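Serine protease pet (Escherichia coli, PDB 4OM9) acts as a secreted autotransporter enterotoxin of enteroaggregative strains, a serine protease whose target inside host cells is probably the cytoskeletal protein alpha-fodrin. Local coordinates at residues 657-662 and 678-683; 587-592 and 606-611. One frame throughout, in Å; residues are numbered along the deposited sequence.

Both contacts illustrate how a parallel beta-helix is built by laying one coil of chain on the next. Coming from the N terminus, the chain passes through 587-592, runs on for 13 intervening residues and returns as 606-611, closing contact 2. It then travels on through strand 611-614 and several further strands before 657-662 opens contact 1, which is closed after 15 intervening residues at 678-683. The two loops follow in series and neither enters the other. Their inner segments are nevertheless neighbours: Thr658 makes probable backbone hydrogen bonds to Ala607 and Asn609, so the segments stack and tie together one corner of the helix over four successive coils.

Contact 1: 657-662 and 678-683; sequences ATDGSI and LDRTAL
Ile662 spreads its two branches over Leu683, Thr681 and Leu678, and with Ala657 these make the close, buried part of the contact. CG2 of Ile662 sits 3.6 Å from CD1 of Leu683. The longer branch runs past the methyl of Thr681, and CD1 of Ile662 lies 4.0 Å from CD1 of Leu678, the two chains crossing at about a right angle. Thr681 divides its branches between apolar and polar partners: with OG1 anti to the carbonyl carbon (chi1 -66°), CG2 of Thr681 is turned to CB of Ala657, 3.7 Å away, and to Ile662, while OG1 donates to O of Asp659 at 2.8 Å.

This is the corner of a parallel beta-helix, where strands 655-658 and 661-664 lie in register on 676-679 and 682-685. Backbone bonds join the coils on both sides of the bend, Asp679 N to Ala657 O before it and Ile662 N to Ala682 O, at 2.9 Å, after it.

The opposite character appears at the solvent side, where Arg680 bends at chi3 and carries its guanidinium alongside Asp659. NH2 of Arg680 meets OD2 of Asp659 at 3.1 Å from above the carboxylate plane, whereas the bond from NE to OD1 of Asp659 is weak. The two flat groups are turned 63° against each other, so the pair is not a coplanar bidentate salt bridge. NH1 of Arg680 reaches OD2 of Asp679 at 2.8 Å, and the shared guanidinium probably eases any repulsion between the two carboxylates. OD1 of Asp679 is hydrogen-bonded to OG1 of Thr700, which also accepts the backbone N-H of Arg680.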
ATOM      1  N   ALA A 657      -5.826 -13.522  21.634  1.00 35.87           N
ATOM      2  CA  ALA A 657      -4.593 -13.123  22.287  1.00 35.67           C
ATOM      3  C   ALA A 657      -4.485 -13.661  23.718  1.00 37.76           C
ATOM      4  O   ALA A 657      -5.476 -13.870  24.397  1.00 39.24           O
ATOM      5  CB  ALA A 657      -4.474 -11.579  22.278  1.00 34.97           C
ATOM      6  N   THR A 658      -3.260 -13.882  24.163  1.00 42.31           N
ATOM      7  CA  THR A 658      -2.997 -14.248  25.541  1.00 44.20           C
ATOM      8  C   THR A 658      -1.908 -13.308  26.051  1.00 50.70           C
ATOM      9  O   THR A 658      -0.849 -13.193  25.428  1.00 45.96           O
ATOM     10  CB  THR A 658      -2.555 -15.729  25.667  1.00 52.34           C
ATOM     11  OG1 THR A 658      -3.638 -16.589  25.285  1.00 55.62           O
ATOM     12  CG2 THR A 658      -2.145 -16.054  27.098  1.00 53.78           C
ATOM     13  N   ASP A 659      -2.185 -12.619  27.158  1.00 42.28           N
ATOM     14  CA  ASP A 659      -1.286 -11.594  27.696  1.00 41.56           C
ATOM     15  C   ASP A 659      -0.891 -10.519  26.678  1.00 38.37           C
ATOM     16  O   ASP A 659      -1.609 -10.281  25.712  1.00 35.71           O
ATOM     17  CB  ASP A 659      -0.045 -12.260  28.265  1.00 40.85           C
ATOM     18  CG  ASP A 659      -0.377 -13.210  29.415  1.00 48.31           C
ATOM     19  OD1 ASP A 659      -1.056 -12.780  30.376  1.00 45.91           O
ATOM     20  OD2 ASP A 659       0.019 -14.389  29.345  1.00 49.60           O
ATOM     21  N   GLY A 660       0.247  -9.866  26.915  1.00 37.73           N
ATOM     22  CA  GLY A 660       0.716  -8.773  26.072  1.00 36.82           C
ATOM     23  C   GLY A 660      -0.201  -7.565  26.210  1.00 42.65           C
ATOM     24  O   GLY A 660      -0.758  -7.317  27.295  1.00 40.50           O
ATOM     25  N   SER A 661      -0.447  -6.860  25.104  1.00 42.56           N
ATOM     26  CA  SER A 661      -1.445  -5.793  25.071  1.00 43.40           C
ATOM     27  C   SER A 661      -1.865  -5.391  23.648  1.00 40.18           C
ATOM     28  O   SER A 661      -1.174  -5.702  22.683  1.00 38.78           O
ATOM     29  CB  SER A 661      -0.914  -4.575  25.829  1.00 41.38           C
ATOM     30  OG  SER A 661       0.249  -4.083  25.199  1.00 44.85           O
ATOM     31  N   ILE A 662      -3.003  -4.704  23.537  1.00 36.07           N
ATOM     32  CA  ILE A 662      -3.488  -4.225  22.256  1.00 37.64           C
ATOM     33  C   ILE A 662      -3.773  -2.734  22.323  1.00 40.12           C
ATOM     34  O   ILE A 662      -4.343  -2.238  23.305  1.00 42.69           O
ATOM     35  CB  ILE A 662      -4.776  -4.966  21.794  1.00 33.80           C
ATOM     36  CG1 ILE A 662      -4.535  -6.468  21.700  1.00 33.73           C
ATOM     37  CG2 ILE A 662      -5.238  -4.436  20.445  1.00 33.64           C
ATOM     38  CD1 ILE A 662      -5.793  -7.268  21.335  1.00 33.92           C
ATOM     39  N   LEU A 678      -9.791 -12.290  24.223  1.00 40.34           N
ATOM     40  CA  LEU A 678      -8.646 -11.726  24.924  1.00 36.19           C
ATOM     41  C   LEU A 678      -8.568 -12.262  26.360  1.00 39.79           C
ATOM     42  O   LEU A 678      -9.482 -12.065  27.176  1.00 40.25           O
ATOM     43  CB  LEU A 678      -8.726 -10.205  24.936  1.00 35.73           C
ATOM     44  CG  LEU A 678      -8.368  -9.350  23.713  1.00 35.49           C
ATOM     45  CD1 LEU A 678      -8.377 -10.116  22.381  1.00 35.17           C
ATOM     46  CD2 LEU A 678      -9.256  -8.108  23.622  1.00 35.22           C
ATOM     47  N   ASP A 679      -7.481 -12.958  26.670  1.00 46.54           N
ATOM     48  CA  ASP A 679      -7.295 -13.491  28.011  1.00 45.15           C
ATOM     49  C   ASP A 679      -6.110 -12.825  28.676  1.00 44.41           C
ATOM     50  O   ASP A 679      -4.978 -13.077  28.296  1.00 45.07           O
ATOM     51  CB  ASP A 679      -7.103 -15.002  27.975  1.00 43.27           C
ATOM     52  CG  ASP A 679      -6.997 -15.602  29.365  1.00 48.28           C
ATOM     53  OD1 ASP A 679      -7.357 -14.911  30.335  1.00 49.09           O
ATOM     54  OD2 ASP A 679      -6.554 -16.767  29.493  1.00 50.48           O
ATOM     55  N   ARG A 680      -6.381 -11.986  29.673  1.00 45.40           N
ATOM     56  CA  ARG A 680      -5.350 -11.183  30.328  1.00 45.04           C
ATOM     57  C   ARG A 680      -4.714 -10.251  29.301  1.00 42.08           C
ATOM     58  O   ARG A 680      -3.546  -9.885  29.393  1.00 48.81           O
ATOM     59  CB  ARG A 680      -4.302 -12.082  31.001  1.00 48.41           C
ATOM     60  CG  ARG A 680      -4.925 -13.216  31.808  1.00 47.02           C
ATOM     61  CD  ARG A 680      -3.909 -14.012  32.611  1.00 47.85           C
ATOM     62  NE  ARG A 680      -2.906 -14.678  31.782  1.00 53.08           N
ATOM     63  CZ  ARG A 680      -3.118 -15.790  31.083  1.00 58.24           C
ATOM     64  NH1 ARG A 680      -4.307 -16.371  31.076  1.00 59.76           N
ATOM     65  NH2 ARG A 680      -2.138 -16.321  30.379  1.00 56.44           N
ATOM     66  N   THR A 681      -5.512  -9.865  28.318  1.00 37.31           N
ATOM     67  CA  THR A 681      -5.030  -9.022  27.241  1.00 37.13           C
ATOM     68  C   THR A 681      -5.712  -7.648  27.195  1.00 35.61           C
ATOM     69  O   THR A 681      -6.785  -7.498  26.616  1.00 38.95           O
ATOM     70  CB  THR A 681      -5.183  -9.742  25.861  1.00 41.21           C
ATOM     71  OG1 THR A 681      -4.311 -10.890  25.814  1.00 38.62           O
ATOM     72  CG2 THR A 681      -4.847  -8.785  24.683  1.00 36.61           C
ATOM     73  N   ALA A 682      -5.066  -6.647  27.788  1.00 45.06           N
ATOM     74  CA  ALA A 682      -5.661  -5.314  27.895  1.00 46.54           C
ATOM     75  C   ALA A 682      -5.819  -4.601  26.542  1.00 51.39           C
ATOM     76  O   ALA A 682      -4.890  -4.555  25.734  1.00 50.33           O
ATOM     77  CB  ALA A 682      -4.842  -4.452  28.839  1.00 52.01           C
ATOM     78  N   LEU A 683      -7.006  -4.039  26.321  1.00 42.11           N
ATOM     79  CA  LEU A 683      -7.336  -3.369  25.077  1.00 41.28           C
ATOM     80  C   LEU A 683      -7.533  -1.875  25.277  1.00 45.69           C
ATOM     81  O   LEU A 683      -8.438  -1.456  26.005  1.00 48.98           O
ATOM     82  CB  LEU A 683      -8.600  -3.973  24.466  1.00 35.87           C
ATOM     83  CG  LEU A 683      -9.129  -3.219  23.236  1.00 38.02           C
ATOM     84  CD1 LEU A 683      -8.047  -3.046  22.194  1.00 39.01           C
ATOM     85  CD2 LEU A 683     -10.315  -3.933  22.638  1.00 35.71           C
TER

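Contact 2: 587-592 and 606-611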
ATOM      1  N   ASN A 587       0.259 -15.436  13.236  1.00 35.15           N
ATOM      2  CA  ASN A 587       0.639 -15.817  14.590  1.00 36.53           C
ATOM      3  C   ASN A 587       1.855 -15.021  15.087  1.00 37.47           C
ATOM      4  O   ASN A 587       2.874 -14.937  14.390  1.00 39.85           O
ATOM      5  CB  ASN A 587       0.924 -17.316  14.656  1.00 40.48           C
ATOM      6  CG  ASN A 587       1.338 -17.775  16.055  1.00 52.22           C
ATOM      7  OD1 ASN A 587       0.529 -17.785  16.994  1.00 49.15           O
ATOM      8  ND2 ASN A 587       2.607 -18.154  16.197  1.00 46.52           N
ATOM      9  N   ILE A 588       1.749 -14.438  16.282  1.00 34.88           N
ATOM     10  CA  ILE A 588       2.878 -13.750  16.928  1.00 34.66           C
ATOM     11  C   ILE A 588       3.191 -14.371  18.269  1.00 35.48           C
ATOM     12  O   ILE A 588       2.291 -14.582  19.072  1.00 35.76           O
ATOM     13  CB  ILE A 588       2.616 -12.259  17.240  1.00 33.90           C
ATOM     14  CG1 ILE A 588       1.178 -11.858  16.931  1.00 33.59           C
ATOM     15  CG2 ILE A 588       3.694 -11.332  16.669  1.00 33.39           C
ATOM     16  CD1 ILE A 588       0.957 -10.367  17.117  1.00 36.92           C
ATOM     17  N   GLU A 589       4.469 -14.597  18.536  1.00 35.93           N
ATOM     18  CA  GLU A 589       4.888 -15.037  19.850  1.00 39.57           C
ATOM     19  C   GLU A 589       5.986 -14.120  20.383  1.00 39.65           C
ATOM     20  O   GLU A 589       6.946 -13.823  19.683  1.00 39.19           O
ATOM     21  CB  GLU A 589       5.339 -16.500  19.803  1.00 41.87           C
ATOM     22  CG  GLU A 589       4.254 -17.396  19.231  1.00 40.20           C
ATOM     23  CD  GLU A 589       4.497 -18.878  19.406  1.00 43.59           C
ATOM     24  OE1 GLU A 589       5.648 -19.306  19.669  1.00 41.30           O
ATOM     25  OE2 GLU A 589       3.504 -19.617  19.270  1.00 48.45           O
ATOM     26  N   ASP A 590       5.790 -13.626  21.602  1.00 39.60           N
ATOM     27  CA  ASP A 590       6.799 -12.844  22.312  1.00 42.26           C
ATOM     28  C   ASP A 590       7.435 -11.677  21.533  1.00 38.12           C
ATOM     29  O   ASP A 590       8.637 -11.424  21.651  1.00 42.76           O
ATOM     30  CB  ASP A 590       7.886 -13.794  22.796  1.00 42.51           C
ATOM     31  CG  ASP A 590       7.303 -14.992  23.545  1.00 50.82           C
ATOM     32  OD1 ASP A 590       6.957 -14.846  24.747  1.00 49.30           O
ATOM     33  OD2 ASP A 590       7.159 -16.067  22.919  1.00 53.02           O
ATOM     34  N   SER A 591       6.632 -10.949  20.768  1.00 35.42           N
ATOM     35  CA  SER A 591       7.173  -9.801  20.054  1.00 37.40           C
ATOM     36  C   SER A 591       6.086  -8.765  19.815  1.00 34.01           C
ATOM     37  O   SER A 591       5.111  -8.697  20.560  1.00 34.10           O
ATOM     38  CB  SER A 591       7.818 -10.239  18.728  1.00 34.50           C
ATOM     39  OG  SER A 591       8.689  -9.234  18.224  1.00 34.15           O
ATOM     40  N   SER A 592       6.228  -7.940  18.787  1.00 33.96           N
ATOM     41  CA  SER A 592       5.160  -6.992  18.574  1.00 33.78           C
ATOM     42  C   SER A 592       4.789  -6.836  17.110  1.00 32.27           C
ATOM     43  O   SER A 592       5.614  -6.946  16.199  1.00 32.07           O
ATOM     44  CB  SER A 592       5.508  -5.634  19.200  1.00 35.27           C
ATOM     45  OG  SER A 592       6.607  -5.018  18.567  1.00 36.47           O
ATOM     46  N   GLN A 606      -3.647 -14.361  15.808  1.00 43.20           N
ATOM     47  CA  GLN A 606      -3.439 -15.107  17.046  1.00 49.10           C
ATOM     48  C   GLN A 606      -2.194 -14.534  17.717  1.00 46.52           C
ATOM     49  O   GLN A 606      -1.144 -14.434  17.086  1.00 43.43           O
ATOM     50  CB  GLN A 606      -3.277 -16.615  16.797  1.00 47.60           C
ATOM     51  CG  GLN A 606      -4.433 -17.300  16.059  1.00 53.41           C
ATOM     52  CD  GLN A 606      -4.481 -16.981  14.557  1.00 57.29           C
ATOM     53  OE1 GLN A 606      -3.459 -17.019  13.855  1.00 59.17           O
ATOM     54  NE2 GLN A 606      -5.675 -16.661  14.062  1.00 55.15           N
ATOM     55  N   ALA A 607      -2.309 -14.130  18.980  1.00 37.03           N
ATOM     56  CA  ALA A 607      -1.188 -13.469  19.646  1.00 36.24           C
ATOM     57  C   ALA A 607      -0.891 -14.098  20.989  1.00 35.79           C
ATOM     58  O   ALA A 607      -1.797 -14.395  21.769  1.00 38.81           O
ATOM     59  CB  ALA A 607      -1.452 -11.974  19.807  1.00 34.36           C
ATOM     60  N   LYS A 608       0.388 -14.299  21.262  1.00 36.97           N
ATOM     61  CA  LYS A 608       0.802 -14.855  22.532  1.00 39.58           C
ATOM     62  C   LYS A 608       1.916 -14.006  23.116  1.00 40.80           C
ATOM     63  O   LYS A 608       2.931 -13.777  22.457  1.00 36.67           O
ATOM     64  CB  LYS A 608       1.257 -16.307  22.360  1.00 44.16           C
ATOM     65  CG  LYS A 608       1.729 -16.975  23.638  1.00 43.45           C
ATOM     66  CD  LYS A 608       2.507 -18.252  23.333  1.00 50.97           C
ATOM     67  CE  LYS A 608       1.662 -19.346  22.634  1.00 53.18           C
ATOM     68  NZ  LYS A 608       1.620 -19.225  21.122  1.00 51.69           N
ATOM     69  N   ASN A 609       1.707 -13.543  24.350  1.00 42.17           N
ATOM     70  CA  ASN A 609       2.673 -12.695  25.047  1.00 41.48           C
ATOM     71  C   ASN A 609       3.289 -11.640  24.118  1.00 38.29           C
ATOM     72  O   ASN A 609       4.500 -11.443  24.090  1.00 38.86           O
ATOM     73  CB  ASN A 609       3.777 -13.551  25.672  1.00 41.90           C
ATOM     74  CG  ASN A 609       4.715 -12.741  26.555  1.00 45.36           C
ATOM     75  OD1 ASN A 609       4.269 -11.900  27.347  1.00 41.00           O
ATOM     76  ND2 ASN A 609       6.026 -12.963  26.394  1.00 49.46           N
ATOM     77  N   SER A 610       2.434 -10.984  23.348  1.00 35.57           N
ATOM     78  CA  SER A 610       2.877 -10.073  22.322  1.00 34.85           C
ATOM     79  C   SER A 610       2.111  -8.745  22.363  1.00 34.33           C
ATOM     80  O   SER A 610       1.012  -8.653  22.915  1.00 35.10           O
ATOM     81  CB  SER A 610       2.721 -10.722  20.941  1.00 34.48           C
ATOM     82  OG  SER A 610       3.646 -11.771  20.742  1.00 35.01           O
ATOM     83  N   VAL A 611       2.713  -7.723  21.770  1.00 36.70           N
ATOM     84  CA  VAL A 611       2.120  -6.401  21.695  1.00 38.15           C
ATOM     85  C   VAL A 611       1.613  -6.109  20.284  1.00 37.13           C
ATOM     86  O   VAL A 611       2.313  -6.338  19.298  1.00 35.93           O
ATOM     87  CB  VAL A 611       3.133  -5.325  22.141  1.00 39.27           C
ATOM     88  CG1 VAL A 611       2.663  -3.946  21.753  1.00 37.89           C
ATOM     89  CG2 VAL A 611       3.327  -5.398  23.655  1.00 39.51           C
TER
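Asn609 and Asp590 join across the turn by a short, nearly straight bond: ND2 of Asn609 donates to OD1 of Asp590 at 2.7 Å with an N-H...O angle of 175°. The acceptor lies in the plane of the Asn609 amide, yet the amide and carboxylate are turned 69° apart, and the donor comes to the anti side of the oxygen. A second polar pair sits on the preceding strands. The Lys608 side chain sets out with CG anti to the backbone N (chi1 179°), then bends at chi3 and chi4, which brings NZ to OE2 of Glu589 at 2.7 Å, from above the carboxylate plane, as a salt bridge. Away from these charges, Ile588 CG1 packs on Ala607 CB at 3.9 Å.

The turns that carry Asp590 and Asn609 are held together by Ser610. Its OG accepts from Ser591 N at 3.1 Å and donates to Lys608 O at 2.7 Å, approaching from above the carbonyl plane. Lys608 O also takes Asp590 N, and two donors therefore grip this one oxygen. Backbone bonds further flank the bend, including Ile588 N to Gln606 O and Val611 N to Ser591 O.

Beyond the two coils, Ile588 and Ala607 both touch Ile612 on strand 611-614, and Ile588 also meets Ile509. Parallel strand 506-510 pairs with 585-589, and strand 655-658 continues the beta-helix stack next to 599-608.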